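Long-range contacts in L-Ribose isomerase (Acinetobacter, PDB 4Q0P), which probably catalyses the reversible, metal-dependent isomerisation of the aldose L-ribose to its ketose, L-ribulose: residues P116-R121 / K196-F201; K43-S48 / I75-L80; C102-I107 / V213-T218. All coordinates share one frame; numbering follows the deposited sequence.

Interaction 1: P116-R121 / K196-F201; sequences PHHHGR and KHLHAF. With CO (cobalt (II) ion), chain B; 0MK (beta-L-ribopyranose), chain C.
The H117 imidazole lies obliquely against that of H199, ND1 of H199 over one of its faces, with centroids 4.1 Å apart and planes 53° apart. Cobalt draws the two rings together: H117 NE2 binds it at 2.3 Å and H199 NE2 at 2.2 Å. H119 adds its own NE2, its CD2 meeting the edge of the H199 ring at CE1. H117 and H199 have CG between the backbone N and the carbonyl carbon (chi1 67° and 58°), and as an antiparallel hydrogen-bonded pair they project from the same face of the sheet. H199 ND1 donates almost within its ring plane to H197 O at 2.8 Å, which fixes the ring's rotation; H117 ND1 and H119 ND1 are hydrogen-bonded to the backbone oxygens of P115 and D242. Further along, K196 N bonds to H119 O at 2.6 Å, while K196 NZ reaches G120 O on a lone pair and also bonds to G87 of the second subunit. E124, water 2 and O5 of the ribopyranose, at a long 2.5 Å from cobalt, complete the site. Three histidines and a glutamate on a beta scaffold are the metal set of the cupin fold, consistent with a metal-dependent sugar isomerase.

Interaction 2: K43-S48 / I75-L80; sequences KMVNDS and IIFESL. With Z6J (alpha-L-ribofuranose), chain D.
M44 O is the polar atom on which this contact turns: water 3 donates to it at 3.1 Å, and the F77 ring brings its edge up to it, with CD1 at 3.4 Å from M44 O and the oxygen near the ring plane. The same water accepts from E78 N, bridging the loop backbone to the strand. F77 has CG anti to its carbonyl carbon (chi1 -69°), which brings the ring beside the loop, CE1 4.3 Å from V45 CG2. One face of the ring carries CG2 of I75, its neighbour two residues back on the strand. The M44 side chain reaches the strand itself: its chain bends at the last torsion (chi3 48°), bringing CE to 3.8 Å from F77 CB, while CG and SD pass alongside E78 O.

The loop between helix 19-35 and strand 50-52 is thus laid against strand 73-82 of the six-stranded antiparallel sheet, just before a classic beta bulge in which S79 and L80 both face D103. S79 OG is bonded to Y38 and to D103 O.

N46 shapes the loop from within. Its OD1 accepts from S48 N in an Asx turn, and its ND2 donates to K43 O at 2.8 Å. Beyond the turn, D47 OD1 accepts from O2 of a bound alpha-L-ribofuranose at 2.6 Å and also pairs with R19, whose charge would be expected to favour the ionised carboxylate. This sugar sits beside CG1 of V45, well away from the metal, and the F77 side chain also packs on A30 of helix 19-35.

Interaction 3: C102-I107 / V213-T218; sequences CDKLMI and VREVST. With 0MK (beta-L-ribopyranose), chain C.
The R214 guanidinium meets D103 OD2 at its edge, near its own plane, in a long salt bridge of 3.5 Å between D103 OD2 and R214 NH2. The carboxylate is turned 77° from the guanidinium plane, so the two groups do not pair side by side. Each has stronger partners elsewhere: Y38 for D103, and E127 of the second subunit for R214. On the opposite face of the sheet the carboxylate of E215 is turned to the ribopyranose, whose O2 donates to E215 OE2 at 2.5 Å. CG of E215 stands anti to the backbone N (chi1 174°), and the chain runs out extended to the sugar. K104 folds back across it, with NZ modelled 2.7 Å from E215 OE2 in a salt bridge, although the position of NZ is less certain. M106 closes in from the other side: its CE lies 3.6 Å from E215 OE1, and its SD 3.4 Å from O1 of the sugar.

Between the two faces runs a regular antiparallel ladder, C102 with S217, K104 with E215 and M106 with V213, each pair joined by two backbone hydrogen bonds, such as E215 N to K104 O at 2.8 Å. Strands 101-108 and 211-217 are central neighbours in the six-stranded sheet, flanked by strand 73-82 beside the former and strand 124-130 beside the latter.

In the fold
Interactions 1 and 3 approach the same ribopyranose from different sheets: the first supplies three histidines of the cobalt site, the second E215 and M106, with centres 15 Å apart. They meet where F201 CZ touches M106 CE at 3.5 Å, and along the chain 116-121 and 196-201 both fall between the two strands of interaction 3. Strand 75-80 of interaction 2 lies next to 102-107 in the sheet of interaction 3, F77 O lying 2.8 Å from L105 N in a probable backbone hydrogen bond; their centres are 11 Å apart. It lies across the chain's centre from interaction 1, about 21 Å between centres, and its ribofuranose is a separate sugar. Interactions 2 and 3 both touch the second subunit.

Interaction 1: P116-R121 / K196-F201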
loop_
_atom_site.group_PDB
_atom_site.type_symbol
_atom_site.label_atom_id
_atom_site.label_comp_id
_atom_site.label_asym_id
_atom_site.label_seq_id
_atom_site.Cartn_x
_atom_site.Cartn_y
_atom_site.Cartn_z
ATOM N N PRO A 116 -17.278 19.339 17.028
ATOM C CA PRO A 116 -17.648 20.598 16.373
ATOM C C PRO A 116 -16.682 21.716 16.714
ATOM O O PRO A 116 -16.373 21.947 17.883
ATOM C CB PRO A 116 -19.050 20.866 16.909
ATOM C CG PRO A 116 -19.617 19.483 17.024
ATOM C CD PRO A 116 -18.461 18.715 17.657
ATOM N N HIS A 117 -16.201 22.408 15.689
ATOM C CA HIS A 117 -15.269 23.502 15.900
ATOM C C HIS A 117 -15.070 24.267 14.600
ATOM O O HIS A 117 -15.554 23.851 13.549
ATOM C CB HIS A 117 -13.914 22.958 16.370
ATOM C CG HIS A 117 -13.190 22.158 15.328
ATOM N ND1 HIS A 117 -13.567 20.881 14.970
ATOM C CD2 HIS A 117 -12.130 22.468 14.545
ATOM C CE1 HIS A 117 -12.772 20.440 14.012
ATOM N NE2 HIS A 117 -11.890 21.383 13.736
ATOM N N HIS A 118 -14.365 25.388 14.676
ATOM C CA HIS A 118 -14.069 26.158 13.484
ATOM C C HIS A 118 -12.757 26.900 13.679
ATOM O O HIS A 118 -12.272 27.047 14.800
ATOM C CB HIS A 118 -15.211 27.134 13.140
ATOM C CG HIS A 118 -15.164 28.431 13.886
ATOM N ND1 HIS A 118 -15.629 28.569 15.176
ATOM C CD2 HIS A 118 -14.713 29.654 13.516
ATOM C CE1 HIS A 118 -15.466 29.820 15.569
ATOM N NE2 HIS A 118 -14.911 30.499 14.581
ATOM N N HIS A 119 -12.173 27.345 12.581
ATOM C CA HIS A 119 -10.913 28.066 12.631
ATOM C C HIS A 119 -11.110 29.396 11.927
ATOM O O HIS A 119 -11.803 29.473 10.913
ATOM C CB HIS A 119 -9.820 27.280 11.904
ATOM C CG HIS A 119 -9.795 25.824 12.250
ATOM N ND1 HIS A 119 -9.363 25.354 13.473
ATOM C CD2 HIS A 119 -10.182 24.736 11.545
ATOM C CE1 HIS A 119 -9.485 24.040 13.504
ATOM N NE2 HIS A 119 -9.980 23.638 12.346
ATOM N N GLY A 120 -10.504 30.446 12.462
ATOM C CA GLY A 120 -10.633 31.735 11.822
ATOM C C GLY A 120 -9.626 31.858 10.695
ATOM O O GLY A 120 -9.868 32.559 9.708
ATOM N N ARG A 121 -8.504 31.149 10.822
ATOM C CA ARG A 121 -7.440 31.229 9.821
ATOM C C ARG A 121 -7.210 29.984 8.973
ATOM O O ARG A 121 -6.964 30.081 7.767
ATOM C CB ARG A 121 -6.130 31.596 10.517
ATOM C CG ARG A 121 -6.290 32.696 11.554
ATOM C CD ARG A 121 -5.026 32.879 12.373
ATOM N NE ARG A 121 -5.187 33.874 13.431
ATOM C CZ ARG A 121 -5.993 33.731 14.480
ATOM N NH1 ARG A 121 -6.721 32.629 14.620
ATOM N NH2 ARG A 121 -6.070 34.690 15.394
ATOM N N LYS A 196 -13.442 29.466 8.894
ATOM C CA LYS A 196 -14.672 30.120 9.360
ATOM C C LYS A 196 -15.953 29.323 9.102
ATOM O O LYS A 196 -17.034 29.886 8.932
ATOM C CB LYS A 196 -14.794 31.531 8.770
ATOM C CG LYS A 196 -13.745 32.515 9.298
ATOM C CD LYS A 196 -13.905 33.885 8.655
ATOM C CE LYS A 196 -12.972 34.931 9.274
ATOM N NZ LYS A 196 -11.530 34.650 9.044
ATOM N N HIS A 197 -15.820 28.002 9.074
ATOM C CA HIS A 197 -16.961 27.120 8.893
ATOM C C HIS A 197 -16.927 26.107 10.010
ATOM O O HIS A 197 -15.887 25.497 10.273
ATOM C CB HIS A 197 -16.897 26.388 7.557
ATOM C CG HIS A 197 -17.391 27.197 6.400
ATOM N ND1 HIS A 197 -18.700 27.157 5.971
ATOM C CD2 HIS A 197 -16.754 28.075 5.591
ATOM C CE1 HIS A 197 -18.847 27.974 4.942
ATOM N NE2 HIS A 197 -17.681 28.543 4.691
ATOM N N LEU A 198 -18.058 25.945 10.683
ATOM C CA LEU A 198 -18.159 24.977 11.756
ATOM C C LEU A 198 -18.094 23.601 11.106
ATOM O O LEU A 198 -18.743 23.357 10.087
ATOM C CB LEU A 198 -19.494 25.135 12.492
ATOM C CG LEU A 198 -19.640 26.321 13.451
ATOM C CD1 LEU A 198 -21.095 26.458 13.904
ATOM C CD2 LEU A 198 -18.716 26.108 14.646
ATOM N N HIS A 199 -17.291 22.711 11.671
ATOM C CA HIS A 199 -17.190 21.366 11.136
ATOM C C HIS A 199 -16.830 20.332 12.193
ATOM O O HIS A 199 -16.299 20.655 13.249
ATOM C CB HIS A 199 -16.179 21.302 9.976
ATOM C CG HIS A 199 -14.797 21.755 10.336
ATOM N ND1 HIS A 199 -14.485 23.072 10.597
ATOM C CD2 HIS A 199 -13.642 21.063 10.473
ATOM C CE1 HIS A 199 -13.199 23.172 10.880
ATOM N NE2 HIS A 199 -12.664 21.966 10.812
ATOM N N ALA A 200 -17.164 19.084 11.892
ATOM C CA ALA A 200 -16.881 17.957 12.761
ATOM C C ALA A 200 -16.911 16.734 11.860
ATOM O O ALA A 200 -17.346 16.817 10.711
ATOM C CB ALA A 200 -17.954 17.834 13.855
ATOM N N PHE A 201 -16.428 15.609 12.367
ATOM C CA PHE A 201 -16.453 14.379 11.597
ATOM C C PHE A 201 -16.253 13.165 12.487
ATOM O O PHE A 201 -15.708 13.264 13.588
ATOM C CB PHE A 201 -15.419 14.421 10.454
ATOM C CG PHE A 201 -13.983 14.581 10.904
ATOM C CD1 PHE A 201 -13.221 13.469 11.257
ATOM C CD2 PHE A 201 -13.382 15.840 10.933
ATOM C CE1 PHE A 201 -11.883 13.608 11.627
ATOM C CE2 PHE A 201 -12.043 15.988 11.304
ATOM C CZ PHE A 201 -11.292 14.868 11.651
HETATM CO CO CO B . -10.761 21.668 11.784
HETATM C C1 0MK C . -8.344 19.565 12.065
HETATM C C2 0MK C . -6.824 19.514 12.196
HETATM C C3 0MK C . -6.406 19.342 13.662
HETATM C C4 0MK C . -7.127 20.325 14.604
HETATM C C5 0MK C . -8.635 20.379 14.328
HETATM O O1 0MK C . -8.893 18.325 12.474
HETATM O O2 0MK C . -6.255 20.700 11.659
HETATM O O3 0MK C . -5.002 19.527 13.771
HETATM O O4 0MK C . -6.564 21.621 14.484
HETATM O O5 0MK C . -8.878 20.598 12.922
HETATM O O HOH W 1 -13.271 26.476 10.009
HETATM O O HOH W 2 -11.138 19.560 11.288
#

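Interaction 2: K43-S48 / I75-L80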
loop_
_atom_site.group_PDB
_atom_site.type_symbol
_atom_site.label_atom_id
_atom_site.label_comp_id
_atom_site.label_asym_id
_atom_site.label_seq_id
_atom_site.Cartn_x
_atom_site.Cartn_y
_atom_site.Cartn_z
ATOM N N LYS A 43 9.651 11.191 16.596
ATOM C CA LYS A 43 9.178 12.295 17.420
ATOM C C LYS A 43 7.684 12.568 17.302
ATOM O O LYS A 43 7.098 13.202 18.179
ATOM C CB LYS A 43 9.960 13.574 17.108
ATOM C CG LYS A 43 9.899 14.033 15.662
ATOM C CD LYS A 43 10.682 15.334 15.485
ATOM C CE LYS A 43 12.146 15.168 15.901
ATOM N NZ LYS A 43 12.912 16.451 15.856
ATOM N N MET A 44 7.068 12.084 16.226
ATOM C CA MET A 44 5.638 12.284 15.999
ATOM C C MET A 44 4.793 11.367 16.874
ATOM O O MET A 44 3.609 11.624 17.107
ATOM C CB MET A 44 5.311 12.051 14.522
ATOM C CG MET A 44 5.940 13.084 13.600
ATOM S SD MET A 44 5.836 12.642 11.862
ATOM C CE MET A 44 4.096 12.168 11.737
ATOM N N VAL A 45 5.406 10.294 17.356
ATOM C CA VAL A 45 4.717 9.349 18.219
ATOM C C VAL A 45 5.082 9.775 19.637
ATOM O O VAL A 45 6.119 9.382 20.171
ATOM C CB VAL A 45 5.192 7.908 17.941
ATOM C CG1 VAL A 45 4.333 6.911 18.705
ATOM C CG2 VAL A 45 5.128 7.629 16.439
ATOM N N ASN A 46 4.228 10.604 20.230
ATOM C CA ASN A 46 4.460 11.135 21.572
ATOM C C ASN A 46 3.196 11.147 22.437
ATOM O O ASN A 46 2.165 10.590 22.056
ATOM C CB ASN A 46 4.999 12.555 21.450
ATOM C CG ASN A 46 4.151 13.406 20.531
ATOM O OD1 ASN A 46 2.938 13.491 20.701
ATOM N ND2 ASN A 46 4.779 14.028 19.546
ATOM N N ASP A 47 3.280 11.792 23.597
ATOM C CA ASP A 47 2.146 11.865 24.513
ATOM C C ASP A 47 1.138 12.956 24.157
ATOM O O ASP A 47 0.211 13.219 24.921
ATOM C CB ASP A 47 2.626 12.065 25.953
ATOM C CG ASP A 47 3.300 10.827 26.522
ATOM O OD1 ASP A 47 2.986 9.709 26.061
ATOM O OD2 ASP A 47 4.130 10.969 27.446
ATOM N N SER A 48 1.326 13.591 23.002
ATOM C CA SER A 48 0.411 14.635 22.538
ATOM C C SER A 48 -0.405 14.161 21.338
ATOM O O SER A 48 -1.379 14.806 20.946
ATOM C CB SER A 48 1.185 15.891 22.145
ATOM O OG SER A 48 1.635 16.582 23.291
ATOM N N ILE A 75 -6.561 10.668 17.194
ATOM C CA ILE A 75 -5.113 10.657 17.166
ATOM C C ILE A 75 -4.691 11.465 15.953
ATOM O O ILE A 75 -5.323 11.385 14.895
ATOM C CB ILE A 75 -4.559 9.219 17.039
ATOM C CG1 ILE A 75 -4.740 8.479 18.363
ATOM C CG2 ILE A 75 -3.088 9.256 16.638
ATOM C CD1 ILE A 75 -4.304 7.047 18.317
ATOM N N ILE A 76 -3.647 12.266 16.125
ATOM C CA ILE A 76 -3.128 13.072 15.039
ATOM C C ILE A 76 -1.608 12.966 14.992
ATOM O O ILE A 76 -0.933 13.176 16.002
ATOM C CB ILE A 76 -3.505 14.561 15.196
ATOM C CG1 ILE A 76 -5.027 14.727 15.104
ATOM C CG2 ILE A 76 -2.796 15.389 14.129
ATOM C CD1 ILE A 76 -5.508 16.173 15.185
ATOM N N PHE A 77 -1.081 12.622 13.818
ATOM C CA PHE A 77 0.356 12.525 13.606
ATOM C C PHE A 77 0.665 13.590 12.572
ATOM O O PHE A 77 0.315 13.448 11.406
ATOM C CB PHE A 77 0.737 11.148 13.066
ATOM C CG PHE A 77 0.561 10.042 14.059
ATOM C CD1 PHE A 77 1.206 10.091 15.290
ATOM C CD2 PHE A 77 -0.236 8.939 13.758
ATOM C CE1 PHE A 77 1.062 9.053 16.212
ATOM C CE2 PHE A 77 -0.387 7.890 14.671
ATOM C CZ PHE A 77 0.263 7.949 15.899
ATOM N N GLU A 78 1.306 14.661 13.019
ATOM C CA GLU A 78 1.636 15.791 12.168
ATOM C C GLU A 78 3.039 15.689 11.580
ATOM O O GLU A 78 4.026 15.710 12.317
ATOM C CB GLU A 78 1.490 17.072 12.993
ATOM C CG GLU A 78 1.873 18.352 12.306
ATOM C CD GLU A 78 1.766 19.539 13.250
ATOM O OE1 GLU A 78 0.625 19.922 13.588
ATOM O OE2 GLU A 78 2.822 20.074 13.662
ATOM N N SER A 79 3.114 15.584 10.253
ATOM C CA SER A 79 4.393 15.464 9.560
ATOM C C SER A 79 4.930 16.817 9.131
ATOM O O SER A 79 6.130 16.970 8.898
ATOM C CB SER A 79 4.259 14.565 8.320
ATOM O OG SER A 79 3.470 15.179 7.312
ATOM N N LEU A 80 4.039 17.802 9.031
ATOM C CA LEU A 80 4.445 19.134 8.621
ATOM C C LEU A 80 3.529 20.245 9.137
ATOM O O LEU A 80 2.306 20.092 9.213
ATOM C CB LEU A 80 4.501 19.201 7.092
ATOM C CG LEU A 80 4.957 20.515 6.456
ATOM C CD1 LEU A 80 6.476 20.601 6.474
ATOM C CD2 LEU A 80 4.433 20.588 5.022
HETATM O O5 Z6J D . 7.128 5.818 20.448
HETATM C C5 Z6J D . 7.361 6.950 21.273
HETATM C C4 Z6J D . 6.660 6.811 22.611
HETATM O O4 Z6J D . 5.403 6.154 22.371
HETATM C C3 Z6J D . 6.361 8.164 23.252
HETATM O O3 Z6J D . 7.102 8.299 24.455
HETATM C C2 Z6J D . 4.867 8.157 23.568
HETATM O O2 Z6J D . 4.681 8.003 24.965
HETATM C C1 Z6J D . 4.295 6.942 22.837
HETATM O O1 Z6J D . 3.539 6.152 23.743
HETATM O O HOH W 3 2.497 14.327 15.986
#

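Interaction 3: C102-I107 / V213-T218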
loop_
_atom_site.group_PDB
_atom_site.type_symbol
_atom_site.label_atom_id
_atom_site.label_comp_id
_atom_site.label_asym_id
_atom_site.label_seq_id
_atom_site.Cartn_x
_atom_site.Cartn_y
_atom_site.Cartn_z
ATOM N N CYS A 102 0.294 22.613 6.583
ATOM C CA CYS A 102 0.227 21.622 7.649
ATOM C C CYS A 102 -0.300 20.299 7.088
ATOM O O CYS A 102 -1.410 20.236 6.551
ATOM C CB CYS A 102 -0.670 22.131 8.779
ATOM S SG CYS A 102 -0.848 21.002 10.182
ATOM N N ASP A 103 0.516 19.252 7.202
ATOM C CA ASP A 103 0.165 17.924 6.702
ATOM C C ASP A 103 0.116 17.000 7.904
ATOM O O ASP A 103 1.060 16.953 8.684
ATOM C CB ASP A 103 1.243 17.425 5.724
ATOM C CG ASP A 103 0.775 16.255 4.865
ATOM O OD1 ASP A 103 0.110 15.337 5.390
ATOM O OD2 ASP A 103 1.089 16.248 3.652
ATOM N N LYS A 104 -0.978 16.266 8.061
ATOM C CA LYS A 104 -1.097 15.358 9.191
ATOM C C LYS A 104 -1.992 14.188 8.851
ATOM O O LYS A 104 -2.819 14.262 7.937
ATOM C CB LYS A 104 -1.680 16.080 10.402
ATOM C CG LYS A 104 -3.181 16.387 10.287
ATOM C CD LYS A 104 -3.459 17.889 10.411
ATOM C CE LYS A 104 -2.917 18.665 9.217
ATOM N NZ LYS A 104 -3.294 20.115 9.273
ATOM N N LEU A 105 -1.814 13.105 9.598
ATOM C CA LEU A 105 -2.616 11.913 9.428
ATOM C C LEU A 105 -3.486 11.882 10.679
ATOM O O LEU A 105 -2.975 12.053 11.780
ATOM C CB LEU A 105 -1.725 10.666 9.395
ATOM C CG LEU A 105 -2.466 9.432 8.881
ATOM C CD1 LEU A 105 -2.768 9.657 7.386
ATOM C CD2 LEU A 105 -1.629 8.162 9.078
ATOM N N MET A 106 -4.789 11.682 10.516
ATOM C CA MET A 106 -5.690 11.648 11.665
ATOM C C MET A 106 -6.378 10.295 11.728
ATOM O O MET A 106 -6.830 9.771 10.713
ATOM C CB MET A 106 -6.726 12.782 11.565
ATOM C CG MET A 106 -6.099 14.174 11.487
ATOM S SD MET A 106 -7.281 15.559 11.387
ATOM C CE MET A 106 -8.239 15.064 9.957
ATOM N N ILE A 107 -6.446 9.721 12.925
ATOM C CA ILE A 107 -7.074 8.419 13.083
ATOM C C ILE A 107 -8.220 8.493 14.084
ATOM O O ILE A 107 -8.031 8.881 15.238
ATOM C CB ILE A 107 -6.026 7.358 13.515
ATOM C CG1 ILE A 107 -4.868 7.356 12.508
ATOM C CG2 ILE A 107 -6.666 5.979 13.578
ATOM C CD1 ILE A 107 -3.803 6.309 12.765
ATOM N N VAL A 213 -7.446 9.527 7.847
ATOM C CA VAL A 213 -7.528 10.634 6.904
ATOM C C VAL A 213 -6.293 11.521 6.859
ATOM O O VAL A 213 -5.722 11.868 7.887
ATOM C CB VAL A 213 -8.745 11.540 7.239
ATOM C CG1 VAL A 213 -8.799 12.740 6.290
ATOM C CG2 VAL A 213 -10.028 10.737 7.136
ATOM N N ARG A 214 -5.885 11.890 5.654
ATOM C CA ARG A 214 -4.755 12.778 5.500
ATOM C C ARG A 214 -5.303 14.193 5.349
ATOM O O ARG A 214 -6.112 14.470 4.463
ATOM C CB ARG A 214 -3.932 12.432 4.256
ATOM C CG ARG A 214 -2.776 13.417 4.044
ATOM C CD ARG A 214 -2.065 13.230 2.709
ATOM N NE ARG A 214 -1.368 11.951 2.600
ATOM C CZ ARG A 214 -0.045 11.805 2.663
ATOM N NH1 ARG A 214 0.495 10.600 2.548
ATOM N NH2 ARG A 214 0.736 12.860 2.841
ATOM N N GLU A 215 -4.875 15.093 6.219
ATOM C CA GLU A 215 -5.329 16.462 6.116
ATOM C C GLU A 215 -4.205 17.359 5.640
ATOM O O GLU A 215 -3.086 17.309 6.158
ATOM C CB GLU A 215 -5.835 16.984 7.457
ATOM C CG GLU A 215 -6.182 18.472 7.409
ATOM C CD GLU A 215 -6.646 19.003 8.741
ATOM O OE1 GLU A 215 -7.702 18.543 9.221
ATOM O OE2 GLU A 215 -5.955 19.876 9.312
ATOM N N VAL A 216 -4.509 18.161 4.630
ATOM C CA VAL A 216 -3.562 19.119 4.090
ATOM C C VAL A 216 -4.275 20.452 4.285
ATOM O O VAL A 216 -5.325 20.704 3.683
ATOM C CB VAL A 216 -3.270 18.862 2.590
ATOM C CG1 VAL A 216 -2.484 20.009 2.018
ATOM C CG2 VAL A 216 -2.463 17.559 2.424
ATOM N N SER A 217 -3.720 21.289 5.155
ATOM C CA SER A 217 -4.329 22.577 5.454
ATOM C C SER A 217 -3.273 23.657 5.593
ATOM O O SER A 217 -2.078 23.394 5.465
ATOM C CB SER A 217 -5.108 22.484 6.768
ATOM O OG SER A 217 -4.212 22.469 7.866
ATOM N N THR A 218 -3.722 24.882 5.846
ATOM C CA THR A 218 -2.801 25.984 6.050
ATOM C C THR A 218 -2.261 25.796 7.469
ATOM O O THR A 218 -2.691 24.878 8.180
ATOM C CB THR A 218 -3.520 27.349 5.894
ATOM O OG1 THR A 218 -4.691 27.384 6.721
ATOM C CG2 THR A 218 -3.935 27.558 4.445
HETATM C C1 0MK C . -8.344 19.565 12.065
HETATM C C2 0MK C . -6.824 19.514 12.196
HETATM C C3 0MK C . -6.406 19.342 13.662
HETATM C C4 0MK C . -7.127 20.325 14.604
HETATM C C5 0MK C . -8.635 20.379 14.328
HETATM O O1 0MK C . -8.893 18.325 12.474
HETATM O O2 0MK C . -6.255 20.700 11.659
HETATM O O3 0MK C . -5.002 19.527 13.771
HETATM O O4 0MK C . -6.564 21.621 14.484
HETATM O O5 0MK C . -8.878 20.598 12.922
#